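Local structure of precorrin-8x Methyl Mutase (Thermus thermophilus, 1V9C) at residues 26-30 with 56-60; 84-88 with 201-205; 62-66 with 87-91. The protein probably catalyses the methyl-group rearrangement of precorrin-8X to hydrogenobyrinate, a step in the biosynthesis of adenosylcobalamin. One frame throughout, in Å; residues are numbered along the deposited sequence.

Interaction 1. Residues 26-30 with 56-60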
loop_
_atom_site.group_PDB
_atom_site.type_symbol
_atom_site.label_atom_id
_atom_site.label_comp_id
_atom_site.label_asym_id
_atom_site.label_seq_id
_atom_site.Cartn_x
_atom_site.Cartn_y
_atom_site.Cartn_z
ATOM N N SER B 26 17.107 4.105 -17.906
ATOM C CA SER B 26 17.691 5.397 -18.244
ATOM C C SER B 26 17.957 6.202 -16.984
ATOM O O SER B 26 17.634 5.769 -15.882
ATOM C CB SER B 26 16.745 6.185 -19.152
ATOM O OG SER B 26 15.799 6.933 -18.402
ATOM N N PRO B 27 18.565 7.389 -17.130
ATOM C CA PRO B 27 18.858 8.238 -15.972
ATOM C C PRO B 27 17.593 8.754 -15.292
ATOM O O PRO B 27 17.572 8.965 -14.082
ATOM C CB PRO B 27 19.689 9.366 -16.578
ATOM C CG PRO B 27 20.408 8.676 -17.706
ATOM C CD PRO B 27 19.292 7.872 -18.319
ATOM N N LEU B 28 16.544 8.962 -16.076
ATOM C CA LEU B 28 15.278 9.453 -15.540
ATOM C C LEU B 28 14.393 8.331 -15.038
ATOM O O LEU B 28 13.564 8.534 -14.164
ATOM C CB LEU B 28 14.503 10.216 -16.605
ATOM C CG LEU B 28 14.960 11.618 -16.952
ATOM C CD1 LEU B 28 14.111 12.108 -18.115
ATOM C CD2 LEU B 28 14.827 12.537 -15.749
ATOM N N GLU B 29 14.572 7.147 -15.602
ATOM C CA GLU B 29 13.767 6.007 -15.224
ATOM C C GLU B 29 14.223 5.354 -13.933
ATOM O O GLU B 29 13.399 4.902 -13.139
ATOM C CB GLU B 29 13.787 4.969 -16.341
ATOM C CG GLU B 29 13.095 5.398 -17.625
ATOM C CD GLU B 29 13.401 4.457 -18.783
ATOM O OE1 GLU B 29 12.817 4.636 -19.876
ATOM O OE2 GLU B 29 14.232 3.542 -18.601
ATOM N N TRP B 30 15.532 5.300 -13.722
ATOM C CA TRP B 30 16.061 4.656 -12.535
ATOM C C TRP B 30 15.500 5.143 -11.199
ATOM O O TRP B 30 15.046 4.333 -10.408
ATOM C CB TRP B 30 17.591 4.734 -12.495
ATOM C CG TRP B 30 18.168 3.943 -11.334
ATOM C CD1 TRP B 30 18.992 4.414 -10.344
ATOM C CD2 TRP B 30 17.886 2.577 -11.000
ATOM N NE1 TRP B 30 19.228 3.426 -9.409
ATOM C CE2 TRP B 30 18.562 2.290 -9.787
ATOM C CE3 TRP B 30 17.127 1.570 -11.601
ATOM C CZ2 TRP B 30 18.497 1.036 -9.169
ATOM C CZ3 TRP B 30 17.062 0.311 -10.979
ATOM C CH2 TRP B 30 17.743 0.060 -9.776
ATOM N N VAL B 56 8.534 9.203 -18.311
ATOM C CA VAL B 56 8.986 10.032 -17.205
ATOM C C VAL B 56 8.888 11.531 -17.491
ATOM O O VAL B 56 8.329 12.289 -16.678
ATOM C CB VAL B 56 10.430 9.692 -16.816
ATOM C CG1 VAL B 56 10.825 10.467 -15.566
ATOM C CG2 VAL B 56 10.545 8.212 -16.550
ATOM N N GLU B 57 9.425 11.957 -18.637
ATOM C CA GLU B 57 9.382 13.370 -19.014
ATOM C C GLU B 57 7.931 13.816 -19.112
ATOM O O GLU B 57 7.586 14.940 -18.741
ATOM C CB GLU B 57 10.086 13.608 -20.353
ATOM C CG GLU B 57 11.512 13.074 -20.426
ATOM C CD GLU B 57 11.579 11.679 -21.025
ATOM O OE1 GLU B 57 10.837 10.789 -20.552
ATOM O OE2 GLU B 57 12.377 11.474 -21.971
ATOM N N ALA B 58 7.075 12.932 -19.603
ATOM C CA ALA B 58 5.660 13.266 -19.708
ATOM C C ALA B 58 5.101 13.460 -18.296
ATOM O O ALA B 58 4.212 14.281 -18.070
ATOM C CB ALA B 58 4.915 12.149 -20.426
ATOM N N GLY B 59 5.637 12.695 -17.349
ATOM C CA GLY B 59 5.185 12.799 -15.977
ATOM C C GLY B 59 5.633 14.073 -15.288
ATOM O O GLY B 59 4.836 14.733 -14.625
ATOM N N LEU B 60 6.904 14.427 -15.435
ATOM C CA LEU B 60 7.424 15.645 -14.806
ATOM C C LEU B 60 6.667 16.864 -15.321
ATOM O O LEU B 60 6.229 17.724 -14.547
ATOM C CB LEU B 60 8.916 15.811 -15.110
ATOM C CG LEU B 60 9.808 14.579 -14.924
ATOM C CD1 LEU B 60 11.246 15.018 -14.858
ATOM C CD2 LEU B 60 9.428 13.840 -13.648
#
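The loop that leads into helix 30-40 lies against the first turns of helix 55-65, and L28 and V56 carry most of the touch. V56 turns both methyls to the loop: CG1 packs against L28 CB at 3.8 Å and against the L28 carbonyl oxygen O at 3.6 Å, while CG2 meets the aliphatic part of E29, 3.9 Å from its CG. With CG1 anti to the V56 backbone N (chi1 -174°), CG1 faces L28 and CG2 is left to reach E29. Further out, L28 and E57 cross at about a right angle, L28 CD1 resting on the methylene CG of E57 at 3.6 Å; the E57 chain bends at chi2. The other methyl, L28 CD2, makes a looser apolar approach to L60.

The loop has the reciprocal bonds of a capping box, just ahead of helix 30-40. S26 OG accepts from the backbone N of E29 at 3.1 Å, an ST motif, and E29 OE2 accepts in return from S26 N at 3.0 Å. The second bond is nearly straight (169°) but meets the E29 carboxylate from above its plane. An alanine here is likely to leave S26 N without this acceptor and V56 CG2 without the CG it packs on. W30 N bonds back to S26 O across the same turn. Beyond the two segments, F51 of strand 49-51 touches both E29 and V56, and L200 and L203 of helix 190-205 pack on V56 and L60.

Interaction 2. Residues 84-88 with 201-205. With SO4 (sulfate ion), chain F.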
loop_
_atom_site.group_PDB
_atom_site.type_symbol
_atom_site.label_atom_id
_atom_site.label_comp_id
_atom_site.label_asym_id
_atom_site.label_seq_id
_atom_site.Cartn_x
_atom_site.Cartn_y
_atom_site.Cartn_z
ATOM N N ARG B 84 4.408 16.942 -0.371
ATOM C CA ARG B 84 4.936 16.757 -1.716
ATOM C C ARG B 84 3.902 17.160 -2.755
ATOM O O ARG B 84 4.233 17.693 -3.804
ATOM C CB ARG B 84 5.406 15.310 -1.883
ATOM C CG ARG B 84 6.623 15.021 -0.993
ATOM C CD ARG B 84 6.830 13.546 -0.732
ATOM N NE ARG B 84 7.986 13.310 0.132
ATOM C CZ ARG B 84 8.266 12.145 0.711
ATOM N NH1 ARG B 84 7.473 11.101 0.527
ATOM N NH2 ARG B 84 9.348 12.019 1.466
ATOM N N LEU B 85 2.641 16.908 -2.453
ATOM C CA LEU B 85 1.587 17.307 -3.354
ATOM C C LEU B 85 1.637 18.853 -3.453
ATOM O O LEU B 85 1.382 19.421 -4.510
ATOM C CB LEU B 85 0.232 16.838 -2.808
ATOM C CG LEU B 85 -0.056 15.331 -2.867
ATOM C CD1 LEU B 85 -1.507 15.078 -2.519
ATOM C CD2 LEU B 85 0.248 14.774 -4.246
ATOM N N ARG B 86 2.024 19.503 -2.356
ATOM C CA ARG B 86 2.109 20.957 -2.278
ATOM C C ARG B 86 3.125 21.620 -3.203
ATOM O O ARG B 86 2.924 22.751 -3.624
ATOM C CB ARG B 86 2.398 21.385 -0.831
ATOM C CG ARG B 86 2.259 22.894 -0.569
ATOM C CD ARG B 86 2.854 23.270 0.783
ATOM N NE ARG B 86 2.300 22.485 1.881
ATOM C CZ ARG B 86 2.819 22.462 3.107
ATOM N NH1 ARG B 86 3.895 23.187 3.376
ATOM N NH2 ARG B 86 2.286 21.702 4.056
ATOM N N LEU B 87 4.215 20.935 -3.525
ATOM C CA LEU B 87 5.230 21.524 -4.394
ATOM C C LEU B 87 4.654 22.123 -5.682
ATOM O O LEU B 87 4.904 23.285 -5.993
ATOM C CB LEU B 87 6.319 20.495 -4.718
ATOM C CG LEU B 87 7.429 20.343 -3.665
ATOM C CD1 LEU B 87 6.834 20.210 -2.266
ATOM C CD2 LEU B 87 8.283 19.131 -3.999
ATOM N N PHE B 88 3.899 21.336 -6.438
ATOM C CA PHE B 88 3.306 21.849 -7.663
ATOM C C PHE B 88 1.785 21.786 -7.559
ATOM O O PHE B 88 1.088 21.861 -8.567
ATOM C CB PHE B 88 3.769 21.048 -8.884
ATOM C CG PHE B 88 5.266 20.931 -9.012
ATOM C CD1 PHE B 88 5.961 19.929 -8.333
ATOM C CD2 PHE B 88 5.982 21.820 -9.813
ATOM C CE1 PHE B 88 7.352 19.810 -8.450
ATOM C CE2 PHE B 88 7.375 21.713 -9.939
ATOM C CZ PHE B 88 8.059 20.702 -9.254
ATOM N N ILE B 201 7.486 13.348 -8.531
ATOM C CA ILE B 201 7.454 14.661 -7.924
ATOM C C ILE B 201 8.852 15.140 -7.546
ATOM O O ILE B 201 9.216 16.279 -7.837
ATOM C CB ILE B 201 6.572 14.678 -6.673
ATOM C CG1 ILE B 201 5.100 14.564 -7.080
ATOM C CG2 ILE B 201 6.825 15.951 -5.878
ATOM C CD1 ILE B 201 4.124 14.534 -5.904
ATOM N N ARG B 202 9.630 14.274 -6.898
ATOM C CA ARG B 202 10.987 14.637 -6.485
ATOM C C ARG B 202 11.879 14.980 -7.682
ATOM O O ARG B 202 12.686 15.894 -7.606
ATOM C CB ARG B 202 11.625 13.501 -5.688
ATOM C CG ARG B 202 13.071 13.755 -5.281
ATOM C CD ARG B 202 13.158 14.872 -4.256
ATOM N NE ARG B 202 14.533 15.137 -3.838
ATOM C CZ ARG B 202 15.327 14.258 -3.228
ATOM N NH1 ARG B 202 14.895 13.035 -2.950
ATOM N NH2 ARG B 202 16.561 14.607 -2.891
ATOM N N LEU B 203 11.738 14.236 -8.776
ATOM C CA LEU B 203 12.534 14.490 -9.976
ATOM C C LEU B 203 12.130 15.837 -10.550
ATOM O O LEU B 203 12.966 16.600 -11.013
ATOM C CB LEU B 203 12.290 13.410 -11.038
ATOM C CG LEU B 203 13.163 12.157 -11.076
ATOM C CD1 LEU B 203 12.551 11.138 -12.033
ATOM C CD2 LEU B 203 14.568 12.529 -11.513
ATOM N N ALA B 204 10.834 16.115 -10.517
ATOM C CA ALA B 204 10.310 17.358 -11.040
ATOM C C ALA B 204 10.810 18.520 -10.202
ATOM O O ALA B 204 11.285 19.521 -10.734
ATOM C CB ALA B 204 8.807 17.312 -11.032
ATOM N N ALA B 205 10.695 18.382 -8.884
ATOM C CA ALA B 205 11.144 19.414 -7.962
ATOM C C ALA B 205 12.614 19.739 -8.232
ATOM O O ALA B 205 13.032 20.895 -8.170
ATOM C CB ALA B 205 10.965 18.936 -6.531
HETATM S S SO4 F . 11.439 12.880 -1.174
HETATM O O1 SO4 F . 10.077 12.352 -1.346
HETATM O O2 SO4 F . 11.419 14.353 -1.246
HETATM O O3 SO4 F . 12.308 12.337 -2.231
HETATM O O4 SO4 F . 11.962 12.462 0.137
#
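F88 and I201 form the dense part of the contact between helices 84-88 and 201-205, whose short axes pass 10.1 Å apart at 42°. The F88 ring brings its outer rim to the backbone of the other helix: CZ lies 3.5 Å from A205 N, and A205 CA sits in the ring plane at the edge. CE1 of the same ring rests 3.9 Å from A204 CB. One turn earlier, I201 CG2 reaches the carbonyl oxygen O of R84 at 3.7 Å; this branch stands anti to the I201 backbone N and points across the gap between the helices. L87 CD2 bridges one turn of the other helix, 4.0 Å from I201 CG2 and 3.7 Å from A205 CB. L85 CD2 adds a looser touch on I201 CD1.

The side beyond L87 is polar and more open. R84 extends its chain away from the helix contact, and a sulfate, probably from the crystallisation liquor, lies between it and R202. R202 NH1 donates to sulfate O3 at 2.8 Å in a rather bent bond (136°), while its NE pairs with D206. The sulfate's placement over the R84 guanidinium is too close to be trusted in detail. R35 brings a third arginine next to R84, consistent with a basic, anion-accepting patch beside the helical layer of this doubly wound alpha/beta fold.

Interaction 3. Residues 62-66 with 87-91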
loop_
_atom_site.group_PDB
_atom_site.type_symbol
_atom_site.label_atom_id
_atom_site.label_comp_id
_atom_site.label_asym_id
_atom_site.label_seq_id
_atom_site.Cartn_x
_atom_site.Cartn_y
_atom_site.Cartn_z
ATOM N N ALA B 62 3.697 17.064 -16.589
ATOM C CA ALA B 62 2.347 17.127 -16.041
ATOM C C ALA B 62 2.403 17.570 -14.587
ATOM O O ALA B 62 1.616 18.410 -14.142
ATOM C CB ALA B 62 1.677 15.776 -16.155
ATOM N N ILE B 63 3.339 17.004 -13.838
ATOM C CA ILE B 63 3.483 17.371 -12.438
ATOM C C ILE B 63 3.638 18.888 -12.323
ATOM O O ILE B 63 2.931 19.540 -11.560
ATOM C CB ILE B 63 4.712 16.691 -11.816
ATOM C CG1 ILE B 63 4.465 15.191 -11.688
ATOM C CG2 ILE B 63 5.006 17.284 -10.472
ATOM C CD1 ILE B 63 5.715 14.419 -11.391
ATOM N N GLN B 64 4.567 19.429 -13.097
ATOM C CA GLN B 64 4.854 20.861 -13.112
ATOM C C GLN B 64 3.715 21.729 -13.633
ATOM O O GLN B 64 3.600 22.899 -13.260
ATOM C CB GLN B 64 6.109 21.115 -13.943
ATOM C CG GLN B 64 7.366 20.664 -13.250
ATOM C CD GLN B 64 8.558 20.653 -14.168
ATOM O OE1 GLN B 64 9.692 20.430 -13.731
ATOM N NE2 GLN B 64 8.316 20.885 -15.453
ATOM N N ALA B 65 2.881 21.154 -14.497
ATOM C CA ALA B 65 1.749 21.866 -15.068
ATOM C C ALA B 65 0.658 22.004 -14.026
ATOM O O ALA B 65 -0.267 22.806 -14.175
ATOM C CB ALA B 65 1.212 21.113 -16.270
ATOM N N GLY B 66 0.760 21.212 -12.969
ATOM C CA GLY B 66 -0.252 21.273 -11.937
ATOM C C GLY B 66 -1.329 20.261 -12.254
ATOM O O GLY B 66 -2.450 20.342 -11.741
ATOM N N LEU B 87 4.215 20.935 -3.525
ATOM C CA LEU B 87 5.230 21.524 -4.394
ATOM C C LEU B 87 4.654 22.123 -5.682
ATOM O O LEU B 87 4.904 23.285 -5.993
ATOM C CB LEU B 87 6.319 20.495 -4.718
ATOM C CG LEU B 87 7.429 20.343 -3.665
ATOM C CD1 LEU B 87 6.834 20.210 -2.266
ATOM C CD2 LEU B 87 8.283 19.131 -3.999
ATOM N N PHE B 88 3.899 21.336 -6.438
ATOM C CA PHE B 88 3.306 21.849 -7.663
ATOM C C PHE B 88 1.785 21.786 -7.559
ATOM O O PHE B 88 1.088 21.861 -8.567
ATOM C CB PHE B 88 3.769 21.048 -8.884
ATOM C CG PHE B 88 5.266 20.931 -9.012
ATOM C CD1 PHE B 88 5.961 19.929 -8.333
ATOM C CD2 PHE B 88 5.982 21.820 -9.813
ATOM C CE1 PHE B 88 7.352 19.810 -8.450
ATOM C CE2 PHE B 88 7.375 21.713 -9.939
ATOM C CZ PHE B 88 8.059 20.702 -9.254
ATOM N N GLY B 89 1.282 21.657 -6.331
ATOM C CA GLY B 89 -0.149 21.581 -6.104
ATOM C C GLY B 89 -0.871 20.669 -7.082
ATOM O O GLY B 89 -1.618 21.139 -7.940
ATOM N N ASN B 90 -0.649 19.364 -6.971
ATOM C CA ASN B 90 -1.307 18.414 -7.862
ATOM C C ASN B 90 -2.508 17.796 -7.150
ATOM O O ASN B 90 -2.355 16.944 -6.269
ATOM C CB ASN B 90 -0.332 17.316 -8.296
ATOM C CG ASN B 90 0.891 17.862 -8.990
ATOM O OD1 ASN B 90 1.878 18.217 -8.348
ATOM N ND2 ASN B 90 0.830 17.947 -10.312
ATOM N N GLU B 91 -3.703 18.233 -7.532
ATOM C CA GLU B 91 -4.922 17.730 -6.917
ATOM C C GLU B 91 -5.061 16.235 -7.106
ATOM O O GLU B 91 -4.778 15.715 -8.175
ATOM C CB GLU B 91 -6.152 18.413 -7.513
ATOM C CG GLU B 91 -7.460 17.863 -6.976
ATOM C CD GLU B 91 -8.689 18.560 -7.563
ATOM O OE1 GLU B 91 -9.815 18.273 -7.108
ATOM O OE2 GLU B 91 -8.530 19.391 -8.479
HETATM O O HOH W 1 -3.969 20.122 -9.871
#
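I63 and F88 meet where two helices stop, each at a Schellman motif: helix 55-65 ends at G66 and helix 82-88 at G89, both glycines with positive phi. F88 enters from the second helix end, its CG anti to the carbonyl carbon (chi1 -53°), and runs up along I63 and Q64. Its CB lies off the carbonyl oxygen of I63, 3.2 Å from that O, and CG is still near the same oxygen. Both neighbours then come obliquely from the same side of the ring plane. CD1 packs on I63 CG2 at 3.5 Å, and CE1 lies a little farther from that methyl. Across the ring, CD2 lies 3.6 Å from Q64 CA, and CE2 meets Q64 CG at 3.5 Å. CZ, the tip, is last beside Q64 CG at 4.1 Å. The extended Q64 chain lies alongside the ring, its amide plane turned 43° from it.

Past G89, N90 turns its amide back to the first helix end, while E91 is held by backbone bonds to I69 of strand 69-71, as the chain moves into strand 92-94. The I63 carbonyl, already taken by G66 N in the Schellman turn, thus serves a second donor. N90 ND2, which also bonds A67 O, gives it a hydrogen bond of 2.9 Å at 162°, arriving on a lone pair in the carbonyl plane.

Overall arrangement
From the N terminus, interaction 1 comes first: it closes the loop from residues 26-30 through helix 30-40 and strand 49-51 onto the start of helix 55-65. Interaction 3 leaves the far end of that helix and closes the short excursion through strand 69-71 and helices 74-79 and 82-88. Interaction 2 opens where interaction 3 ends, on the shared L87 and F88, and spans more than a hundred residues to helix 190-205. The three thus run in series, without nesting. Helix 190-205 is common ground: L203 touches L28, V56 and L60 of interaction 1, and A204 packs on I63 of interaction 3.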